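Local atomic coordinates of ESX-1 secretion-associated protein EspB (PDB entry 7P0Z), a protein that is secreted through the mycobacterial ESX-1 system and assembles into seven-subunit oligomers that probably form a channel-like structure. Residues A215-Q218 and L219-R222; T137-T140 and K141-G145; S150-N153 and F154-W158. All coordinates share one frame; numbering follows the deposited sequence.

Contact 1 (A215-Q218 and L219-R222)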
loop_
_atom_site.group_PDB
_atom_site.type_symbol
_atom_site.label_atom_id
_atom_site.label_comp_id
_atom_site.label_asym_id
_atom_site.label_seq_id
_atom_site.Cartn_x
_atom_site.Cartn_y
_atom_site.Cartn_z
ATOM N N ALA A 215 -23.156 3.154 20.936
ATOM C CA ALA A 215 -23.460 3.984 22.095
ATOM C C ALA A 215 -22.769 5.345 22.011
ATOM O O ALA A 215 -23.383 6.390 22.277
ATOM C CB ALA A 215 -23.068 3.251 23.369
ATOM N N GLN A 216 -21.498 5.361 21.633
ATOM C CA GLN A 216 -20.813 6.639 21.536
ATOM C C GLN A 216 -21.385 7.492 20.421
ATOM O O GLN A 216 -21.416 8.717 20.530
ATOM C CB GLN A 216 -19.322 6.444 21.340
ATOM C CG GLN A 216 -18.723 5.796 22.511
ATOM C CD GLN A 216 -19.149 6.468 23.790
ATOM O OE1 GLN A 216 -19.926 5.916 24.563
ATOM N NE2 GLN A 216 -18.649 7.668 24.021
ATOM N N LEU A 217 -21.821 6.867 19.335
ATOM C CA LEU A 217 -22.458 7.611 18.266
ATOM C C LEU A 217 -23.738 8.263 18.747
ATOM O O LEU A 217 -24.034 9.404 18.387
ATOM C CB LEU A 217 -22.754 6.691 17.093
ATOM C CG LEU A 217 -23.296 7.416 15.861
ATOM C CD1 LEU A 217 -22.272 8.392 15.297
ATOM C CD2 LEU A 217 -23.775 6.446 14.808
ATOM N N GLN A 218 -24.515 7.547 19.544
ATOM C CA GLN A 218 -25.731 8.133 20.075
ATOM C C GLN A 218 -25.423 9.351 20.930
ATOM O O GLN A 218 -26.085 10.384 20.810
ATOM C CB GLN A 218 -26.503 7.098 20.873
ATOM C CG GLN A 218 -27.818 7.601 21.404
ATOM C CD GLN A 218 -28.798 7.948 20.299
ATOM O OE1 GLN A 218 -28.705 7.442 19.191
ATOM N NE2 GLN A 218 -29.753 8.798 20.609
ATOM N N LEU A 219 -24.410 9.261 21.783
ATOM C CA LEU A 219 -24.060 10.425 22.586
ATOM C C LEU A 219 -23.591 11.585 21.720
ATOM O O LEU A 219 -23.976 12.740 21.946
ATOM C CB LEU A 219 -22.989 10.061 23.601
ATOM C CG LEU A 219 -23.470 9.082 24.649
ATOM C CD1 LEU A 219 -22.432 8.940 25.717
ATOM C CD2 LEU A 219 -24.778 9.523 25.218
ATOM N N TRP A 220 -22.746 11.302 20.742
ATOM C CA TRP A 220 -22.209 12.351 19.892
ATOM C C TRP A 220 -23.317 13.066 19.143
ATOM O O TRP A 220 -23.321 14.297 19.027
ATOM C CB TRP A 220 -21.218 11.738 18.921
ATOM C CG TRP A 220 -20.769 12.643 17.901
ATOM C CD1 TRP A 220 -19.694 13.445 17.953
ATOM C CD2 TRP A 220 -21.370 12.854 16.635
ATOM N NE1 TRP A 220 -19.578 14.153 16.801
ATOM C CE2 TRP A 220 -20.604 13.810 15.970
ATOM C CE3 TRP A 220 -22.492 12.330 15.999
ATOM C CZ2 TRP A 220 -20.911 14.252 14.709
ATOM C CZ3 TRP A 220 -22.798 12.772 14.758
ATOM C CH2 TRP A 220 -22.020 13.733 14.124
ATOM N N ALA A 221 -24.271 12.308 18.636
ATOM C CA ALA A 221 -25.375 12.903 17.918
ATOM C C ALA A 221 -26.266 13.688 18.852
ATOM O O ALA A 221 -26.850 14.697 18.460
ATOM C CB ALA A 221 -26.177 11.819 17.216
ATOM N N ARG A 222 -26.409 13.231 20.081
ATOM C CA ARG A 222 -27.329 13.911 20.964
ATOM C C ARG A 222 -26.772 15.248 21.409
ATOM O O ARG A 222 -27.523 16.205 21.589
ATOM C CB ARG A 222 -27.635 13.048 22.158
ATOM C CG ARG A 222 -28.796 13.541 22.858
ATOM C CD ARG A 222 -29.139 12.661 23.987
ATOM N NE ARG A 222 -30.268 13.203 24.709
ATOM C CZ ARG A 222 -31.500 13.007 24.299
ATOM N NH1 ARG A 222 -31.686 12.330 23.190
ATOM N NH2 ARG A 222 -32.524 13.503 24.967
#
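Ala215 meets Leu219 one helical turn on. The Leu219 N donates to Ala215 O over 3.1 Å, and Leu219 CG lies 3.6 Å from the same oxygen. This carbonyl is therefore bonded by an amide and flanked by the branch carbon of the leucine. Gln216 follows, and its O accepts from Trp220 N over 2.9 Å. In the Gln216 side chain the bend at chi2 (-49°) keeps the amide beside the helix, near Leu219. Gln216 OE1 is 4.1 Å from Leu219 CD1, a loose contact between a polar tip and a methyl. Both residues also pack on a second subunit, Gln216 on its Ser263 and Leu219 on its Glu259. Leu217 comes next. Its O takes the amide of Ala221, and its side chain slants across that of Trp220. The CD1 methyl of Leu217 touches the six-membered ring of Trp220 at CE3, 4.0 Å away. This is an oblique apolar contact, not a stack. Gln218 ends the segment, and its O accepts from Arg222 N over 3.0 Å in a more bent bond (142° at the hydrogen). The Gln218 amide belongs to another side of the helix. Its OE1 bonds to Tyr265 and its NE2 to Gln147, which fixes the rotation of this buried group. The pattern is that of a regular alpha helix with i to i+4 bonding. It lies near the end of helix 181-224, with one flank on helix 244-268 and another toward a neighbouring subunit.

Contact 2 (T137-T140 and K141-G145)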
loop_
_atom_site.group_PDB
_atom_site.type_symbol
_atom_site.label_atom_id
_atom_site.label_comp_id
_atom_site.label_asym_id
_atom_site.label_seq_id
_atom_site.Cartn_x
_atom_site.Cartn_y
_atom_site.Cartn_z
ATOM N N THR A 137 -39.400 16.106 13.856
ATOM C CA THR A 137 -39.327 14.670 13.643
ATOM C C THR A 137 -37.938 14.142 13.947
ATOM O O THR A 137 -37.777 13.158 14.680
ATOM C CB THR A 137 -39.715 14.340 12.212
ATOM O OG1 THR A 137 -40.892 15.069 11.874
ATOM C CG2 THR A 137 -40.004 12.892 12.074
ATOM N N ALA A 138 -36.920 14.785 13.386
ATOM C CA ALA A 138 -35.556 14.358 13.631
ATOM C C ALA A 138 -35.246 14.347 15.116
ATOM O O ALA A 138 -34.713 13.368 15.641
ATOM C CB ALA A 138 -34.589 15.269 12.893
ATOM N N ALA A 139 -35.575 15.426 15.811
ATOM C CA ALA A 139 -35.275 15.497 17.232
ATOM C C ALA A 139 -36.061 14.469 18.019
ATOM O O ALA A 139 -35.522 13.840 18.933
ATOM C CB ALA A 139 -35.565 16.893 17.761
ATOM N N THR A 140 -37.333 14.286 17.692
ATOM C CA THR A 140 -38.137 13.354 18.461
ATOM C C THR A 140 -37.582 11.953 18.345
ATOM O O THR A 140 -37.486 11.235 19.340
ATOM C CB THR A 140 -39.572 13.386 17.981
ATOM O OG1 THR A 140 -39.951 14.740 17.775
ATOM C CG2 THR A 140 -40.453 12.803 19.019
ATOM N N LYS A 141 -37.203 11.556 17.138
ATOM C CA LYS A 141 -36.569 10.262 16.965
ATOM C C LYS A 141 -35.257 10.187 17.724
ATOM O O LYS A 141 -35.015 9.235 18.463
ATOM C CB LYS A 141 -36.341 10.001 15.488
ATOM C CG LYS A 141 -37.527 9.441 14.812
ATOM C CD LYS A 141 -37.260 9.300 13.353
ATOM C CE LYS A 141 -38.548 9.192 12.623
ATOM N NZ LYS A 141 -39.550 8.713 13.569
ATOM N N LEU A 142 -34.417 11.203 17.586
ATOM C CA LEU A 142 -33.110 11.154 18.211
ATOM C C LEU A 142 -33.193 11.039 19.723
ATOM O O LEU A 142 -32.301 10.466 20.345
ATOM C CB LEU A 142 -32.318 12.385 17.828
ATOM C CG LEU A 142 -30.888 12.359 18.337
ATOM C CD1 LEU A 142 -30.094 11.279 17.609
ATOM C CD2 LEU A 142 -30.256 13.703 18.165
ATOM N N GLU A 143 -34.221 11.577 20.340
ATOM C CA GLU A 143 -34.272 11.525 21.788
ATOM C C GLU A 143 -35.129 10.399 22.309
ATOM O O GLU A 143 -35.290 10.275 23.519
ATOM C CB GLU A 143 -34.773 12.847 22.341
ATOM C CG GLU A 143 -33.973 14.014 21.836
ATOM C CD GLU A 143 -34.549 15.341 22.251
ATOM O OE1 GLU A 143 -35.439 15.361 23.127
ATOM O OE2 GLU A 143 -34.109 16.368 21.705
ATOM N N SER A 144 -35.673 9.579 21.435
ATOM C CA SER A 144 -36.414 8.423 21.876
ATOM C C SER A 144 -35.452 7.270 22.167
ATOM O O SER A 144 -34.232 7.421 22.146
ATOM C CB SER A 144 -37.437 8.042 20.821
ATOM O OG SER A 144 -38.190 6.944 21.250
ATOM N N GLY A 145 -36.000 6.105 22.446
ATOM C CA GLY A 145 -35.180 4.956 22.708
ATOM C C GLY A 145 -34.551 5.025 24.081
ATOM O O GLY A 145 -34.866 5.882 24.901
#
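Lys141 lies along Thr137, the residue one turn before it. The two side chains run side by side and point the same way. The Lys141 N makes a nearly straight bond to Thr137 O, with 173° at the hydrogen. The lysine side chain then stays close to that carbonyl. Lys141 CB is 3.6 Å from Thr137 O. Lys141 CG is 3.7 Å from the same Thr137 O, because chi1 (-84°) sets CG beside the lysine's own backbone N. At CD the chain is leaving, with Lys141 CD 4.1 Å from Thr137 O. CE then meets the threonine methyl, with Lys141 CE 4.0 Å from Thr137 CG2. The chain bends at chi4, which turns NZ off the line of the carbons. The Thr137 hydroxyl lies on another branch and bonds to Thr133 O. Ala138 O accepts from Leu142 N in the ordinary way. Ala138 packs on helix 244-268, and Ala139 on helix 228-237. At Glu143 the pattern begins to change. Glu143 N bonds to Ala139 O over 3.0 Å and, more weakly, to Thr140 O over 3.4 Å. Glu143 CG sits 3.3 Å from Ala139 O, so the base of the side chain leans on that carbonyl. The carboxylate reaches other parts of the chain. OE2 accepts from Leu228 N, and OE1 forms a long, weak ion pair with Arg222. Ser144 N bonds to Lys141 O over 3.1 Å, a spacing of three residues. Four-residue bonds giving way to three-residue bonds are typical of the C-terminal turn of an alpha helix. Here the change comes near the end of helix 133-143, ahead of the loop before helix 149-166.

Contact 3 (S150-N153 and F154-W158)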
loop_
_atom_site.group_PDB
_atom_site.type_symbol
_atom_site.label_atom_id
_atom_site.label_comp_id
_atom_site.label_asym_id
_atom_site.label_seq_id
_atom_site.Cartn_x
_atom_site.Cartn_y
_atom_site.Cartn_z
ATOM N N SER A 150 -28.863 -0.483 26.544
ATOM C CA SER A 150 -28.858 -1.889 26.192
ATOM C C SER A 150 -27.688 -2.218 25.280
ATOM O O SER A 150 -27.182 -3.338 25.311
ATOM C CB SER A 150 -30.172 -2.292 25.549
ATOM O OG SER A 150 -30.272 -1.746 24.267
ATOM N N MET A 151 -27.224 -1.255 24.496
ATOM C CA MET A 151 -25.997 -1.455 23.749
ATOM C C MET A 151 -24.817 -1.664 24.671
ATOM O O MET A 151 -23.947 -2.489 24.396
ATOM C CB MET A 151 -25.725 -0.272 22.841
ATOM C CG MET A 151 -26.652 -0.218 21.698
ATOM S SD MET A 151 -25.973 -0.989 20.247
ATOM C CE MET A 151 -27.443 -1.082 19.246
ATOM N N VAL A 152 -24.757 -0.912 25.760
ATOM C CA VAL A 152 -23.643 -1.053 26.678
ATOM C C VAL A 152 -23.722 -2.377 27.417
ATOM O O VAL A 152 -22.701 -3.031 27.639
ATOM C CB VAL A 152 -23.590 0.150 27.628
ATOM C CG1 VAL A 152 -22.465 0.002 28.586
ATOM C CG2 VAL A 152 -23.398 1.397 26.835
ATOM N N ASN A 153 -24.922 -2.809 27.797
ATOM C CA ASN A 153 -25.045 -4.125 28.410
ATOM C C ASN A 153 -24.617 -5.221 27.446
ATOM O O ASN A 153 -23.899 -6.151 27.827
ATOM C CB ASN A 153 -26.472 -4.364 28.881
ATOM C CG ASN A 153 -26.916 -3.364 29.910
ATOM O OD1 ASN A 153 -26.106 -2.793 30.638
ATOM N ND2 ASN A 153 -28.213 -3.136 29.975
ATOM N N PHE A 154 -25.050 -5.117 26.193
ATOM C CA PHE A 154 -24.641 -6.040 25.148
ATOM C C PHE A 154 -23.128 -6.090 25.022
ATOM O O PHE A 154 -22.524 -7.169 24.985
ATOM C CB PHE A 154 -25.287 -5.584 23.846
ATOM C CG PHE A 154 -25.011 -6.452 22.676
ATOM C CD1 PHE A 154 -25.816 -7.527 22.394
ATOM C CD2 PHE A 154 -23.964 -6.174 21.833
ATOM C CE1 PHE A 154 -25.572 -8.313 21.309
ATOM C CE2 PHE A 154 -23.714 -6.958 20.751
ATOM C CZ PHE A 154 -24.524 -8.032 20.482
ATOM N N ALA A 155 -22.498 -4.926 24.956
ATOM C CA ALA A 155 -21.057 -4.873 24.787
ATOM C C ALA A 155 -20.333 -5.467 25.981
ATOM O O ALA A 155 -19.322 -6.147 25.820
ATOM C CB ALA A 155 -20.608 -3.439 24.554
ATOM N N ASP A 156 -20.819 -5.199 27.187
ATOM C CA ASP A 156 -20.191 -5.774 28.363
ATOM C C ASP A 156 -20.258 -7.285 28.320
ATOM O O ASP A 156 -19.266 -7.967 28.586
ATOM C CB ASP A 156 -20.857 -5.264 29.629
ATOM C CG ASP A 156 -20.521 -3.843 29.918
ATOM O OD1 ASP A 156 -19.539 -3.337 29.341
ATOM O OD2 ASP A 156 -21.240 -3.222 30.725
ATOM N N GLY A 157 -21.429 -7.824 28.001
ATOM C CA GLY A 157 -21.556 -9.261 27.918
ATOM C C GLY A 157 -20.606 -9.863 26.903
ATOM O O GLY A 157 -19.949 -10.868 27.170
ATOM N N TRP A 158 -20.488 -9.235 25.745
ATOM C CA TRP A 158 -19.633 -9.829 24.737
ATOM C C TRP A 158 -18.151 -9.641 25.041
ATOM O O TRP A 158 -17.350 -10.503 24.687
ATOM C CB TRP A 158 -20.002 -9.294 23.359
ATOM C CG TRP A 158 -21.197 -9.999 22.849
ATOM C CD1 TRP A 158 -22.456 -9.516 22.785
ATOM C CD2 TRP A 158 -21.261 -11.341 22.387
ATOM N NE1 TRP A 158 -23.304 -10.460 22.298
ATOM C CE2 TRP A 158 -22.593 -11.595 22.039
ATOM C CE3 TRP A 158 -20.317 -12.353 22.224
ATOM C CZ2 TRP A 158 -23.008 -12.812 21.543
ATOM C CZ3 TRP A 158 -20.727 -13.554 21.731
ATOM C CH2 TRP A 158 -22.063 -13.779 21.391
#
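Phe154 reaches back to Ser150 through its backbone. Phe154 N donates to Ser150 O over 2.9 Å, and Phe154 CB sits 3.3 Å from the same oxygen. With CG anti to the backbone N (chi1 -178°), the phenyl points off toward Trp158 and the neighbouring helices. One face of the Phe154 ring receives Trp158, whose CD1 stands 3.4 Å above the middle of that ring. The indole points its edge there, with Phe154 CG in its plane. On another flank Val152 and Asp156 run side by side, pointing the same way. Asp156 has CG beside its own N, which brings the carboxylate back over the preceding turn. Asp156 OD2 is 4.1 Å from Val152 CG1. Asp156 OD2 is also 3.4 Å from Val152 O. Two acceptors face each other there, so this is proximity without a bond. Val152 O is instead held by Asp156 N over 2.9 Å. Asn153 O accepts from Gly157 N over 3.0 Å. The Ser150 hydroxyl bonds to Asp146 and to Gln36 N. Met151, Phe154, Ala155 and Trp158 lie on the packed side of this part of helix 149-166. That side meets helix 181-224, through Met214, Ala211, Asn212 and Leu207, and helix 42-81, through Leu51, Ala55 and Val58.

Along the chain the order is contact 2, contact 3, contact 1. Each lies on one helix (133-143, 149-166 and 181-224), with contact 2 running on into the loop after it. All three belong to the PPE domain. Contacts 1 and 2 have centres about 12 Å apart and touch, with Ala221 O against the Leu142 side chain. Contacts 1 and 3, centres about 16 Å apart, meet where Ala215 and Val152 pack. Contacts 2 and 3 do not touch; their nearest atoms are about 8 Å apart. The end of helix 181-224 thus bridges two helices. Of the three, only contact 1 touches another subunit; contacts 2 and 3 join helices within one subunit.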